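Local atomic coordinates of acinetobacter secreted protease CpaA (Acinetobacter nosocomialis M2, PDB entry 6O38), a protein that is a secreted zinc metalloprotease that probably cleaves extracellular host proteins and is bound here by its dedicated type II secretion chaperone CpaB. Residues Y373-L378 / Y480-A485; M377-S382 / A494-E499; N403-T408 / A414-R419; H502-Y507 / Q566-Y571; T512-G517 / V558-L563. One frame throughout, in Å; residues are numbered along the deposited sequence.

Contact 1: Y373-L378 / Y480-A485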
# COMPACT_ATOMS: atom_id res chain seq x y z
N TYR A 373 -18.28 -7.93 -12.65
CA TYR A 373 -19.20 -7.31 -13.59
C TYR A 373 -18.66 -5.95 -14.00
O TYR A 373 -18.18 -5.18 -13.16
CB TYR A 373 -20.60 -7.17 -12.99
CG TYR A 373 -21.15 -8.46 -12.42
CD1 TYR A 373 -21.72 -9.41 -13.24
CD2 TYR A 373 -21.08 -8.72 -11.06
CE1 TYR A 373 -22.22 -10.59 -12.73
CE2 TYR A 373 -21.58 -9.90 -10.53
CZ TYR A 373 -22.15 -10.83 -11.37
OH TYR A 373 -22.65 -12.01 -10.85
N THR A 374 -18.74 -5.65 -15.29
CA THR A 374 -18.17 -4.42 -15.84
C THR A 374 -19.20 -3.30 -15.77
O THR A 374 -20.29 -3.42 -16.35
CB THR A 374 -17.70 -4.63 -17.28
OG1 THR A 374 -16.71 -5.66 -17.31
CG2 THR A 374 -17.12 -3.35 -17.84
N ILE A 375 -18.86 -2.23 -15.07
CA ILE A 375 -19.71 -1.05 -14.97
C ILE A 375 -19.14 0.02 -15.89
O ILE A 375 -18.06 0.56 -15.63
CB ILE A 375 -19.81 -0.54 -13.52
CG1 ILE A 375 -20.40 -1.63 -12.62
CG2 ILE A 375 -20.64 0.73 -13.45
CD1 ILE A 375 -20.47 -1.23 -11.16
N ASP A 376 -19.85 0.31 -16.98
CA ASP A 376 -19.38 1.30 -17.95
C ASP A 376 -19.64 2.70 -17.42
O ASP A 376 -20.74 3.01 -16.96
CB ASP A 376 -20.08 1.10 -19.29
CG ASP A 376 -19.60 -0.14 -20.02
OD1 ASP A 376 -18.50 -0.64 -19.69
OD2 ASP A 376 -20.31 -0.62 -20.93
N MSE A 377 -18.62 3.56 -17.49
CA MSE A 377 -18.72 4.91 -16.95
C MSE A 377 -18.49 5.98 -18.01
O MSE A 377 -17.66 5.82 -18.91
CB MSE A 377 -17.71 5.09 -15.81
CG MSE A 377 -17.96 4.19 -14.61
SE MSE A 377 -19.53 4.69 -13.58
CE MSE A 377 -18.97 6.46 -13.01
N LEU A 378 -19.24 7.07 -17.90
CA LEU A 378 -19.05 8.25 -18.74
C LEU A 378 -18.33 9.32 -17.93
O LEU A 378 -18.83 9.75 -16.89
CB LEU A 378 -20.40 8.77 -19.25
CG LEU A 378 -20.37 10.17 -19.89
CD1 LEU A 378 -19.49 10.19 -21.13
CD2 LEU A 378 -21.78 10.64 -20.22
N TYR A 480 -31.40 6.20 -12.72
CA TYR A 480 -31.58 7.64 -12.82
C TYR A 480 -30.59 8.41 -11.96
O TYR A 480 -30.17 9.51 -12.34
CB TYR A 480 -33.02 8.01 -12.43
CG TYR A 480 -33.27 9.50 -12.38
CD1 TYR A 480 -33.37 10.25 -13.54
CD2 TYR A 480 -33.41 10.15 -11.16
CE1 TYR A 480 -33.60 11.61 -13.50
CE2 TYR A 480 -33.64 11.52 -11.11
CZ TYR A 480 -33.73 12.24 -12.28
OH TYR A 480 -33.96 13.60 -12.22
N ASN A 481 -30.20 7.86 -10.81
CA ASN A 481 -29.34 8.56 -9.87
C ASN A 481 -27.88 8.12 -9.96
O ASN A 481 -27.06 8.55 -9.13
CB ASN A 481 -29.84 8.36 -8.44
CG ASN A 481 -31.13 9.11 -8.16
OD1 ASN A 481 -31.23 10.30 -8.44
ND2 ASN A 481 -32.12 8.42 -7.61
N MSE A 482 -27.53 7.30 -10.94
CA MSE A 482 -26.17 6.80 -11.06
C MSE A 482 -25.23 7.89 -11.56
O MSE A 482 -24.89 7.93 -12.75
CB MSE A 482 -26.12 5.59 -11.99
CG MSE A 482 -24.80 4.83 -11.97
SE MSE A 482 -24.43 4.04 -10.23
CE MSE A 482 -22.57 3.53 -10.53
N ILE A 483 -24.81 8.77 -10.66
CA ILE A 483 -23.93 9.88 -11.01
C ILE A 483 -23.09 10.24 -9.79
O ILE A 483 -23.56 10.20 -8.65
CB ILE A 483 -24.73 11.10 -11.53
CG1 ILE A 483 -23.80 12.23 -11.97
CG2 ILE A 483 -25.72 11.58 -10.48
CD1 ILE A 483 -24.50 13.37 -12.65
N GLY A 484 -21.82 10.59 -10.04
CA GLY A 484 -20.93 11.01 -8.98
C GLY A 484 -20.07 12.16 -9.46
O GLY A 484 -19.88 12.36 -10.66
N ALA A 485 -19.55 12.92 -8.50
CA ALA A 485 -18.77 14.11 -8.85
C ALA A 485 -17.78 14.45 -7.74
O ALA A 485 -18.03 14.19 -6.56
CB ALA A 485 -19.69 15.31 -9.11

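Contact 2: M377-S382 / A494-E499. With ZN (zinc ion), chain M.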
# COMPACT_ATOMS: atom_id res chain seq x y z
N MSE A 377 -18.62 3.56 -17.49
CA MSE A 377 -18.72 4.91 -16.95
C MSE A 377 -18.49 5.98 -18.01
O MSE A 377 -17.66 5.82 -18.91
CB MSE A 377 -17.71 5.09 -15.81
CG MSE A 377 -17.96 4.19 -14.61
SE MSE A 377 -19.53 4.69 -13.58
CE MSE A 377 -18.97 6.46 -13.01
N LEU A 378 -19.24 7.07 -17.90
CA LEU A 378 -19.05 8.25 -18.74
C LEU A 378 -18.33 9.32 -17.93
O LEU A 378 -18.83 9.75 -16.89
CB LEU A 378 -20.40 8.77 -19.25
CG LEU A 378 -20.37 10.17 -19.89
CD1 LEU A 378 -19.49 10.19 -21.13
CD2 LEU A 378 -21.78 10.64 -20.22
N LEU A 379 -17.17 9.74 -18.41
CA LEU A 379 -16.35 10.72 -17.72
C LEU A 379 -16.62 12.10 -18.31
O LEU A 379 -16.42 12.31 -19.52
CB LEU A 379 -14.86 10.37 -17.82
CG LEU A 379 -14.49 8.96 -17.35
CD1 LEU A 379 -12.99 8.74 -17.43
CD2 LEU A 379 -15.00 8.71 -15.93
N VAL A 380 -17.06 13.03 -17.47
CA VAL A 380 -17.37 14.40 -17.88
C VAL A 380 -16.42 15.34 -17.15
O VAL A 380 -16.34 15.31 -15.92
CB VAL A 380 -18.83 14.76 -17.59
CG1 VAL A 380 -19.17 16.13 -18.17
CG2 VAL A 380 -19.77 13.69 -18.15
N SER A 381 -15.72 16.17 -17.92
CA SER A 381 -14.78 17.14 -17.37
C SER A 381 -15.23 18.55 -17.74
O SER A 381 -15.52 18.83 -18.90
CB SER A 381 -13.36 16.90 -17.88
OG SER A 381 -12.40 17.46 -17.01
N SER A 382 -15.30 19.42 -16.74
CA SER A 382 -15.73 20.79 -16.98
C SER A 382 -14.66 21.55 -17.76
O SER A 382 -13.46 21.34 -17.55
CB SER A 382 -16.01 21.50 -15.65
OG SER A 382 -16.33 22.87 -15.86
N ALA A 494 -8.27 10.20 -5.62
CA ALA A 494 -8.70 9.12 -4.75
C ALA A 494 -10.16 9.26 -4.32
O ALA A 494 -10.69 8.36 -3.66
CB ALA A 494 -7.81 9.05 -3.51
N ALA A 495 -10.81 10.37 -4.69
CA ALA A 495 -12.21 10.59 -4.32
C ALA A 495 -13.18 9.76 -5.14
O ALA A 495 -14.31 9.53 -4.69
CB ALA A 495 -12.56 12.07 -4.46
N MSE A 496 -12.78 9.31 -6.33
CA MSE A 496 -13.68 8.58 -7.21
C MSE A 496 -14.13 7.26 -6.60
O MSE A 496 -15.32 6.95 -6.58
CB MSE A 496 -13.04 8.33 -8.57
CG MSE A 496 -14.01 7.76 -9.58
SE MSE A 496 -13.20 7.22 -11.26
CE MSE A 496 -14.82 6.83 -12.26
N ARG A 497 -13.16 6.47 -6.11
CA ARG A 497 -13.50 5.21 -5.46
C ARG A 497 -14.37 5.43 -4.23
O ARG A 497 -15.07 4.50 -3.81
CB ARG A 497 -12.23 4.45 -5.08
CG ARG A 497 -11.42 5.08 -3.96
CD ARG A 497 -10.30 4.15 -3.52
NE ARG A 497 -9.48 4.74 -2.45
CZ ARG A 497 -8.36 4.19 -2.00
NH1 ARG A 497 -7.92 3.06 -2.51
NH2 ARG A 497 -7.68 4.79 -1.03
N HIS A 498 -14.35 6.63 -3.66
CA HIS A 498 -15.22 6.95 -2.53
C HIS A 498 -16.63 7.27 -3.00
O HIS A 498 -17.61 6.76 -2.45
CB HIS A 498 -14.63 8.11 -1.73
CG HIS A 498 -15.47 8.52 -0.56
ND1 HIS A 498 -15.33 7.95 0.69
CD2 HIS A 498 -16.45 9.45 -0.44
CE1 HIS A 498 -16.19 8.50 1.53
NE2 HIS A 498 -16.88 9.42 0.87
N GLU A 499 -16.75 8.11 -4.03
CA GLU A 499 -18.07 8.48 -4.54
C GLU A 499 -18.74 7.29 -5.22
O GLU A 499 -19.96 7.11 -5.09
CB GLU A 499 -17.96 9.67 -5.49
CG GLU A 499 -17.32 10.90 -4.87
CD GLU A 499 -18.00 11.35 -3.59
OE1 GLU A 499 -17.29 11.81 -2.67
OE2 GLU A 499 -19.23 11.23 -3.49
ZN ZN M . -18.89 10.25 1.37

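Contact 3: N403-T408 / A414-R419. With SO4 (sulfate ion), chain O.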
# COMPACT_ATOMS: atom_id res chain seq x y z
N ASN A 403 -8.32 3.72 -12.33
CA ASN A 403 -7.36 2.67 -12.03
C ASN A 403 -7.30 2.38 -10.54
O ASN A 403 -7.17 1.23 -10.12
CB ASN A 403 -5.98 3.05 -12.57
CG ASN A 403 -5.94 3.10 -14.08
OD1 ASN A 403 -6.64 2.35 -14.76
ND2 ASN A 403 -5.12 3.99 -14.62
N LEU A 404 -7.38 3.43 -9.71
CA LEU A 404 -7.33 3.22 -8.26
C LEU A 404 -8.59 2.52 -7.77
O LEU A 404 -8.52 1.69 -6.85
CB LEU A 404 -7.14 4.56 -7.55
CG LEU A 404 -7.04 4.49 -6.03
CD1 LEU A 404 -5.78 3.74 -5.62
CD2 LEU A 404 -7.06 5.88 -5.42
N THR A 405 -9.75 2.84 -8.36
CA THR A 405 -10.98 2.15 -7.99
C THR A 405 -10.90 0.67 -8.32
O THR A 405 -11.26 -0.18 -7.50
CB THR A 405 -12.17 2.80 -8.68
OG1 THR A 405 -12.18 4.21 -8.41
CG2 THR A 405 -13.48 2.19 -8.19
N ASN A 406 -10.43 0.34 -9.53
CA ASN A 406 -10.32 -1.06 -9.92
C ASN A 406 -9.29 -1.79 -9.07
O ASN A 406 -9.46 -2.97 -8.76
CB ASN A 406 -9.96 -1.16 -11.40
CG ASN A 406 -11.08 -0.71 -12.31
OD1 ASN A 406 -12.25 -0.72 -11.92
ND2 ASN A 406 -10.74 -0.30 -13.52
N LEU A 407 -8.21 -1.10 -8.68
CA LEU A 407 -7.23 -1.72 -7.79
C LEU A 407 -7.83 -1.97 -6.41
O LEU A 407 -7.60 -3.03 -5.81
CB LEU A 407 -5.99 -0.84 -7.68
CG LEU A 407 -4.94 -1.29 -6.67
CD1 LEU A 407 -4.30 -2.60 -7.10
CD2 LEU A 407 -3.88 -0.22 -6.47
N THR A 408 -8.59 -1.00 -5.89
CA THR A 408 -9.24 -1.19 -4.59
C THR A 408 -10.27 -2.31 -4.65
O THR A 408 -10.35 -3.13 -3.73
CB THR A 408 -9.91 0.12 -4.15
OG1 THR A 408 -8.92 1.16 -4.08
CG2 THR A 408 -10.57 -0.04 -2.79
N ALA A 414 -14.11 -7.46 -4.57
CA ALA A 414 -15.34 -6.83 -5.04
C ALA A 414 -15.57 -7.20 -6.50
O ALA A 414 -14.68 -7.04 -7.34
CB ALA A 414 -15.27 -5.31 -4.87
N ARG A 415 -16.77 -7.69 -6.80
CA ARG A 415 -17.06 -8.24 -8.12
C ARG A 415 -17.51 -7.15 -9.09
O ARG A 415 -18.59 -7.19 -9.67
CB ARG A 415 -18.12 -9.34 -8.01
CG ARG A 415 -17.71 -10.51 -7.13
CD ARG A 415 -18.57 -11.73 -7.41
NE ARG A 415 -18.34 -12.80 -6.44
CZ ARG A 415 -19.02 -12.93 -5.30
NH1 ARG A 415 -19.98 -12.07 -5.00
NH2 ARG A 415 -18.75 -13.93 -4.48
N PHE A 416 -16.64 -6.15 -9.26
CA PHE A 416 -16.90 -5.12 -10.26
C PHE A 416 -15.59 -4.48 -10.69
O PHE A 416 -14.61 -4.46 -9.94
CB PHE A 416 -17.87 -4.05 -9.73
CG PHE A 416 -17.20 -2.96 -8.93
CD1 PHE A 416 -16.90 -3.15 -7.59
CD2 PHE A 416 -16.89 -1.74 -9.51
CE1 PHE A 416 -16.30 -2.15 -6.85
CE2 PHE A 416 -16.29 -0.74 -8.78
CZ PHE A 416 -15.99 -0.94 -7.45
N TYR A 417 -15.59 -3.97 -11.92
CA TYR A 417 -14.54 -3.12 -12.44
C TYR A 417 -15.17 -1.93 -13.14
O TYR A 417 -16.26 -2.04 -13.71
CB TYR A 417 -13.62 -3.85 -13.43
CG TYR A 417 -12.70 -4.89 -12.83
CD1 TYR A 417 -11.52 -4.52 -12.20
CD2 TYR A 417 -13.00 -6.24 -12.93
CE1 TYR A 417 -10.68 -5.47 -11.66
CE2 TYR A 417 -12.16 -7.20 -12.39
CZ TYR A 417 -11.00 -6.81 -11.76
OH TYR A 417 -10.16 -7.76 -11.23
N LEU A 418 -14.49 -0.79 -13.10
CA LEU A 418 -14.92 0.39 -13.83
C LEU A 418 -14.24 0.43 -15.19
O LEU A 418 -13.03 0.21 -15.29
CB LEU A 418 -14.62 1.66 -13.05
CG LEU A 418 -15.44 1.90 -11.77
CD1 LEU A 418 -15.20 3.30 -11.24
CD2 LEU A 418 -16.92 1.66 -12.03
N ARG A 419 -15.02 0.68 -16.23
CA ARG A 419 -14.51 0.82 -17.59
C ARG A 419 -15.03 2.13 -18.16
O ARG A 419 -16.24 2.35 -18.22
CB ARG A 419 -14.94 -0.36 -18.46
CG ARG A 419 -14.81 -0.14 -19.96
CD ARG A 419 -15.06 -1.44 -20.71
NE ARG A 419 -15.18 -1.24 -22.16
CZ ARG A 419 -16.33 -1.25 -22.81
NH1 ARG A 419 -16.35 -1.06 -24.12
NH2 ARG A 419 -17.47 -1.45 -22.16
S SO4 O . -17.67 -1.75 -27.07
O1 SO4 O . -18.79 -1.70 -26.13
O2 SO4 O . -17.83 -2.91 -27.95
O3 SO4 O . -17.65 -0.53 -27.88
O4 SO4 O . -16.42 -1.87 -26.34

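Contact 4: H502-Y507 / Q566-Y571. With ZN (zinc ion), chain M.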
# COMPACT_ATOMS: atom_id res chain seq x y z
N HIS A 502 -20.36 5.16 -2.72
CA HIS A 502 -21.69 5.65 -2.38
C HIS A 502 -22.71 5.19 -3.42
O HIS A 502 -23.79 4.70 -3.07
CB HIS A 502 -21.68 7.18 -2.27
CG HIS A 502 -21.14 7.69 -0.98
ND1 HIS A 502 -21.69 7.35 0.24
CD2 HIS A 502 -20.11 8.53 -0.70
CE1 HIS A 502 -21.02 7.95 1.21
NE2 HIS A 502 -20.06 8.67 0.66
N ASN A 503 -22.39 5.35 -4.70
CA ASN A 503 -23.28 4.90 -5.77
C ASN A 503 -23.61 3.42 -5.63
O ASN A 503 -24.73 2.99 -5.91
CB ASN A 503 -22.66 5.18 -7.13
CG ASN A 503 -22.72 6.65 -7.51
OD1 ASN A 503 -23.48 7.42 -6.94
ND2 ASN A 503 -21.91 7.04 -8.49
N LEU A 504 -22.64 2.62 -5.19
CA LEU A 504 -22.85 1.19 -5.03
C LEU A 504 -23.70 0.84 -3.82
O LEU A 504 -24.15 -0.30 -3.70
CB LEU A 504 -21.50 0.47 -4.94
CG LEU A 504 -20.71 0.36 -6.24
CD1 LEU A 504 -19.29 -0.10 -5.97
CD2 LEU A 504 -21.40 -0.59 -7.20
N GLY A 505 -23.94 1.79 -2.92
CA GLY A 505 -24.79 1.59 -1.78
C GLY A 505 -24.10 1.64 -0.43
O GLY A 505 -24.64 1.09 0.54
N LEU A 506 -22.93 2.28 -0.33
CA LEU A 506 -22.13 2.27 0.89
C LEU A 506 -22.28 3.58 1.64
O LEU A 506 -22.50 4.64 1.05
CB LEU A 506 -20.66 2.01 0.56
CG LEU A 506 -20.37 0.71 -0.18
CD1 LEU A 506 -18.88 0.54 -0.40
CD2 LEU A 506 -20.95 -0.48 0.57
N TYR A 507 -22.15 3.50 2.96
CA TYR A 507 -22.23 4.65 3.84
C TYR A 507 -20.89 4.83 4.56
O TYR A 507 -20.01 3.97 4.49
CB TYR A 507 -23.36 4.49 4.86
CG TYR A 507 -24.74 4.36 4.24
CD1 TYR A 507 -25.18 3.14 3.75
CD2 TYR A 507 -25.59 5.45 4.15
CE1 TYR A 507 -26.44 3.01 3.19
CE2 TYR A 507 -26.85 5.33 3.59
CZ TYR A 507 -27.27 4.11 3.11
OH TYR A 507 -28.52 3.99 2.55
N GLN A 566 -23.84 -6.30 -10.33
CA GLN A 566 -24.40 -6.79 -11.59
C GLN A 566 -25.62 -5.97 -12.01
O GLN A 566 -25.78 -5.65 -13.19
CB GLN A 566 -24.77 -8.26 -11.47
CG GLN A 566 -25.58 -8.79 -12.65
CD GLN A 566 -26.00 -10.23 -12.48
OE1 GLN A 566 -26.66 -10.59 -11.51
NE2 GLN A 566 -25.62 -11.07 -13.44
N LYS A 567 -26.48 -5.63 -11.05
CA LYS A 567 -27.65 -4.81 -11.36
C LYS A 567 -27.26 -3.47 -11.97
O LYS A 567 -27.88 -3.02 -12.94
CB LYS A 567 -28.49 -4.62 -10.10
CG LYS A 567 -29.26 -3.31 -10.03
CD LYS A 567 -29.85 -3.10 -8.65
CE LYS A 567 -29.66 -1.67 -8.17
NZ LYS A 567 -29.93 -1.54 -6.71
N ILE A 568 -26.22 -2.83 -11.42
CA ILE A 568 -25.77 -1.56 -11.97
C ILE A 568 -25.12 -1.76 -13.33
O ILE A 568 -25.30 -0.95 -14.25
CB ILE A 568 -24.81 -0.87 -10.98
CG1 ILE A 568 -25.58 -0.41 -9.74
CG2 ILE A 568 -24.10 0.30 -11.63
CD1 ILE A 568 -24.69 0.05 -8.60
N SER A 569 -24.37 -2.85 -13.50
CA SER A 569 -23.72 -3.13 -14.78
C SER A 569 -24.72 -3.33 -15.91
O SER A 569 -24.33 -3.26 -17.08
CB SER A 569 -22.82 -4.37 -14.65
OG SER A 569 -23.60 -5.54 -14.48
N LEU A 570 -25.99 -3.59 -15.59
CA LEU A 570 -27.02 -3.83 -16.59
C LEU A 570 -27.95 -2.64 -16.77
O LEU A 570 -29.01 -2.79 -17.38
CB LEU A 570 -27.82 -5.07 -16.22
CG LEU A 570 -27.04 -6.39 -16.19
CD1 LEU A 570 -27.95 -7.56 -15.86
CD2 LEU A 570 -26.32 -6.62 -17.51
N TYR A 571 -27.59 -1.46 -16.24
CA TYR A 571 -28.40 -0.27 -16.47
C TYR A 571 -28.49 0.05 -17.96
O TYR A 571 -29.56 0.38 -18.47
CB TYR A 571 -27.83 0.92 -15.70
CG TYR A 571 -28.14 0.91 -14.22
CD1 TYR A 571 -29.13 0.09 -13.70
CD2 TYR A 571 -27.46 1.74 -13.34
CE1 TYR A 571 -29.42 0.08 -12.35
CE2 TYR A 571 -27.74 1.74 -11.99
CZ TYR A 571 -28.73 0.91 -11.49
OH TYR A 571 -29.01 0.92 -10.15
ZN ZN M . -18.89 10.25 1.37

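Contact 5: T512-G517 / V558-L563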
# COMPACT_ATOMS: atom_id res chain seq x y z
N THR A 512 -25.46 2.80 10.59
CA THR A 512 -26.18 1.61 11.02
C THR A 512 -26.26 0.55 9.93
O THR A 512 -26.64 -0.59 10.23
CB THR A 512 -27.59 1.98 11.47
OG1 THR A 512 -28.39 2.30 10.32
CG2 THR A 512 -27.55 3.19 12.40
N ASN A 513 -25.92 0.88 8.69
CA ASN A 513 -26.00 -0.08 7.60
C ASN A 513 -24.78 -0.99 7.58
O ASN A 513 -23.67 -0.59 7.96
CB ASN A 513 -26.12 0.65 6.26
CG ASN A 513 -27.49 1.25 6.05
OD1 ASN A 513 -28.32 0.70 5.33
ND2 ASN A 513 -27.74 2.39 6.68
N ILE A 514 -24.99 -2.23 7.15
CA ILE A 514 -23.89 -3.19 7.06
C ILE A 514 -22.90 -2.75 5.99
O ILE A 514 -21.70 -3.04 6.09
CB ILE A 514 -24.44 -4.61 6.80
CG1 ILE A 514 -23.33 -5.65 6.96
CG2 ILE A 514 -25.08 -4.71 5.42
CD1 ILE A 514 -23.81 -7.07 6.79
N GLY A 515 -23.37 -2.06 4.95
CA GLY A 515 -22.49 -1.55 3.92
C GLY A 515 -21.88 -0.21 4.30
O GLY A 515 -22.30 0.83 3.80
N SER A 516 -20.90 -0.24 5.20
CA SER A 516 -20.29 0.97 5.72
C SER A 516 -18.79 0.78 5.85
O SER A 516 -18.28 -0.35 5.81
CB SER A 516 -20.90 1.36 7.08
OG SER A 516 -20.75 0.32 8.02
N GLY A 517 -18.08 1.89 6.00
CA GLY A 517 -16.64 1.85 6.06
C GLY A 517 -16.11 1.39 7.41
O GLY A 517 -16.81 1.35 8.41
N VAL A 558 -18.08 -5.05 1.06
CA VAL A 558 -17.95 -5.91 -0.11
C VAL A 558 -19.23 -6.72 -0.33
O VAL A 558 -19.63 -6.97 -1.48
CB VAL A 558 -16.72 -6.83 0.03
CG1 VAL A 558 -16.63 -7.80 -1.13
CG2 VAL A 558 -15.45 -5.99 0.13
N SER A 559 -19.89 -7.13 0.75
CA SER A 559 -21.12 -7.90 0.61
C SER A 559 -22.24 -7.08 -0.02
O SER A 559 -23.06 -7.63 -0.76
CB SER A 559 -21.57 -8.44 1.97
OG SER A 559 -22.03 -7.39 2.81
N VAL A 560 -22.28 -5.78 0.25
CA VAL A 560 -23.29 -4.93 -0.37
C VAL A 560 -22.92 -4.61 -1.82
O VAL A 560 -23.79 -4.57 -2.69
CB VAL A 560 -23.49 -3.65 0.47
CG1 VAL A 560 -24.38 -2.65 -0.27
CG2 VAL A 560 -24.08 -3.99 1.82
N ILE A 561 -21.64 -4.39 -2.09
CA ILE A 561 -21.19 -4.14 -3.45
C ILE A 561 -21.52 -5.33 -4.35
O ILE A 561 -22.04 -5.16 -5.46
CB ILE A 561 -19.68 -3.82 -3.48
CG1 ILE A 561 -19.39 -2.51 -2.76
CG2 ILE A 561 -19.17 -3.78 -4.91
CD1 ILE A 561 -17.92 -2.16 -2.71
N ASN A 562 -21.25 -6.54 -3.87
CA ASN A 562 -21.48 -7.74 -4.67
C ASN A 562 -22.96 -8.00 -4.92
O ASN A 562 -23.30 -8.75 -5.83
CB ASN A 562 -20.84 -8.95 -4.00
CG ASN A 562 -19.33 -8.88 -3.99
OD1 ASN A 562 -18.73 -8.08 -4.72
ND2 ASN A 562 -18.70 -9.71 -3.17
N LEU A 563 -23.85 -7.39 -4.13
CA LEU A 563 -25.28 -7.52 -4.36
C LEU A 563 -25.81 -6.49 -5.35
O LEU A 563 -26.91 -6.68 -5.89
CB LEU A 563 -26.05 -7.39 -3.04
CG LEU A 563 -25.92 -8.55 -2.06
CD1 LEU A 563 -26.76 -8.30 -0.81
CD2 LEU A 563 -26.32 -9.86 -2.72

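Contact 1: Y373-L378 / Y480-A485
The selenomethionine M482 reaches I375 and M377 with its terminal methyl alone. From CB its chain leaves with CG anti to the backbone N (chi1 -169°), which carries it away from its own loop and toward strand 367-381. The next torsion, 64°, bends the chain at CG, and both SE and CE pack on I568 of helix 557-569, CE the closer. About the CG-SE bond the chain is extended (chi3 -169°), bringing CE alongside I375 and M377, which project from the same face of the strand. There M482 CE lies 4.5 Å from I375 CG2 and 4.5 Å from M377 SE, both loose van der Waals contacts. In the sheet of the metalloprotease domain, strand 457-462 pairs in parallel with both 367-381 and 483-487, so the two segments meet across an intervening strand, through side chains on the sheet's face. No backbone hydrogen bond joins the two segments. M377 also packs on Y459 and I375 on L418.

Contact 2: M377-S382 / A494-E499
Two selenomethionine methyls meet here, and one of them serves two partners: M496 CE lies 4.2 Å from M377 CE and 4.1 Å from L379 CD2. This single methyl makes every contact, all apolar, between segments 494-499 and 377-382. M496 can reach so far because its chain is extended throughout, with CG anti to the backbone N (chi1 -172°); it and L379 together bridge the 11.1 Å between M496 CA and L379 CA. L379 crosses it at about a right angle, presenting only the end of one branch, whereas M377 folds its chain so that CE comes round to the tip. L418 and V402 also pack on M496, so its end is buried between strands and helix. Two residues along, H498 leaves the helix on a different side and binds the zinc ion through NE2 at 2.2 Å. A526 O accepts a hydrogen bond from H498 ND1, fixing the rotation of the ring. H502 and H508 complete the protein's own set of ligands; D170 of the chaperone CpaB also coordinates the metal through its carboxylate. H498, E499, H502 and H508 fit the HExxHxxGxxH zinc site of metzincin proteases, its helix packing through M496 against strand 367-381.

Contact 3: N403-T408 / A414-R419
Helix 403-408 and strand 416-419 run antiparallel at 170°, their axes 7.4 Å apart at closest approach. The N406 amide turns to the strand and grips both backbone polar groups of L418. L418 N donates to N406 OD1 at 2.5 Å in an almost straight bond (171°), coming in slightly tilted from the carbonyl plane. N406 ND2 in turn gives a 2.9 Å bond to L418 O, lying in that carbonyl's plane on a lone pair and close to the amide's own plane. N406 CB sits at the edge of the Y417 ring, 3.8 Å from Y417 CD1. T405 points its methyl at the same strand: T405 CG2 is 3.7 Å from L418 CD1 and 4.1 Å from the F416 ring edge at CZ. Y417 and R419 pair with strand 367-381, so L418 turns its N and O away from it, and the asparagine amide meets them much as a neighbouring strand would. One group donating and the other accepting, the buried amide is locked in one orientation.

Contact 4: H502-Y507 / Q566-Y571
L504 and I568 bring their tips together at about a right angle, with L504 CD2 3.6 Å from I568 CD1. I568 is directed toward segment 502-507 from CB on and is stretched out beyond CG1 (chi2 169°), so its last methyl does the touching. L504 starts in another direction, its CB turned away from I568, and comes back only with the CD2 branch. I568 CD1 also rests 4.0 Å from N503 O. Flanking I568, the Y571 ring has I568 CA 3.7 Å above its plane, over the centre. G505 is the first residue to leave helical angles, with a positive phi in a Schellman motif, and turns the chain toward H508, as the glycine of the metzincin zinc motif does. H502 reaches the zinc ion with NE2 at 2.1 Å, while a weak bond from H502 ND1 to L506 O ties its ring beyond the turn. No hydrogen bond crosses the contact: methyls meet each other and a carbonyl, and H502 is engaged separately.

Contact 5: T512-G517 / V558-L563
I514 has its CG1 anti to the backbone N (chi1 -169°), which leaves CG2 wedged between N and carbonyl carbon and facing helix 557-569. V560 adopts chi1 171°, putting CG2 anti to its carbonyl carbon and directed toward G515. The two branches meet at 3.8 Å between I514 CG2 and V560 CG2. V560 CG2 then lies over the loop backbone, 3.6 Å from G515 CA. G515 has no side chain to keep the helix off, and G515 CA comes within 5.5 Å of V560 CA. Here the loop makes an inverse gamma turn centred on G515, with S516 N weakly bonded to I514 O. S516 OG donates to N513 O at 3.1 Å, nearly along the carbonyl axis. I514 CD1 also stands 4.4 Å from S559 OG, a hydroxyl already bonded to D556 O. Backbone bonds from I514 to D556 and from G515 to Y507 hold the loop between the start of helix 557-569 and the chain leaving helix 496-504, while N562 bonds R415 ahead of strand 416-425.

Contacts 1 to 4 are buried in the metalloprotease domain, whereas contact 5 is only partly so. M377 belongs to both contacts 1 and 2, which send selenomethionine tips against strand 367-381. Contacts 2 and 4 use opposite ends of helix 496-504, and each holds a zinc ligand on it; contacts 4 and 5 share helix 557-569. Only contact 3 is hydrogen-bonded across its segments, through an asparagine side chain; the others rely on methyl contacts between elements further apart in sequence. R497 joins contacts 2 and 3 through T408 OG1, F416 packs on L504 to join contacts 3 and 4, and Y507 bonds G515 to link contacts 4 and 5.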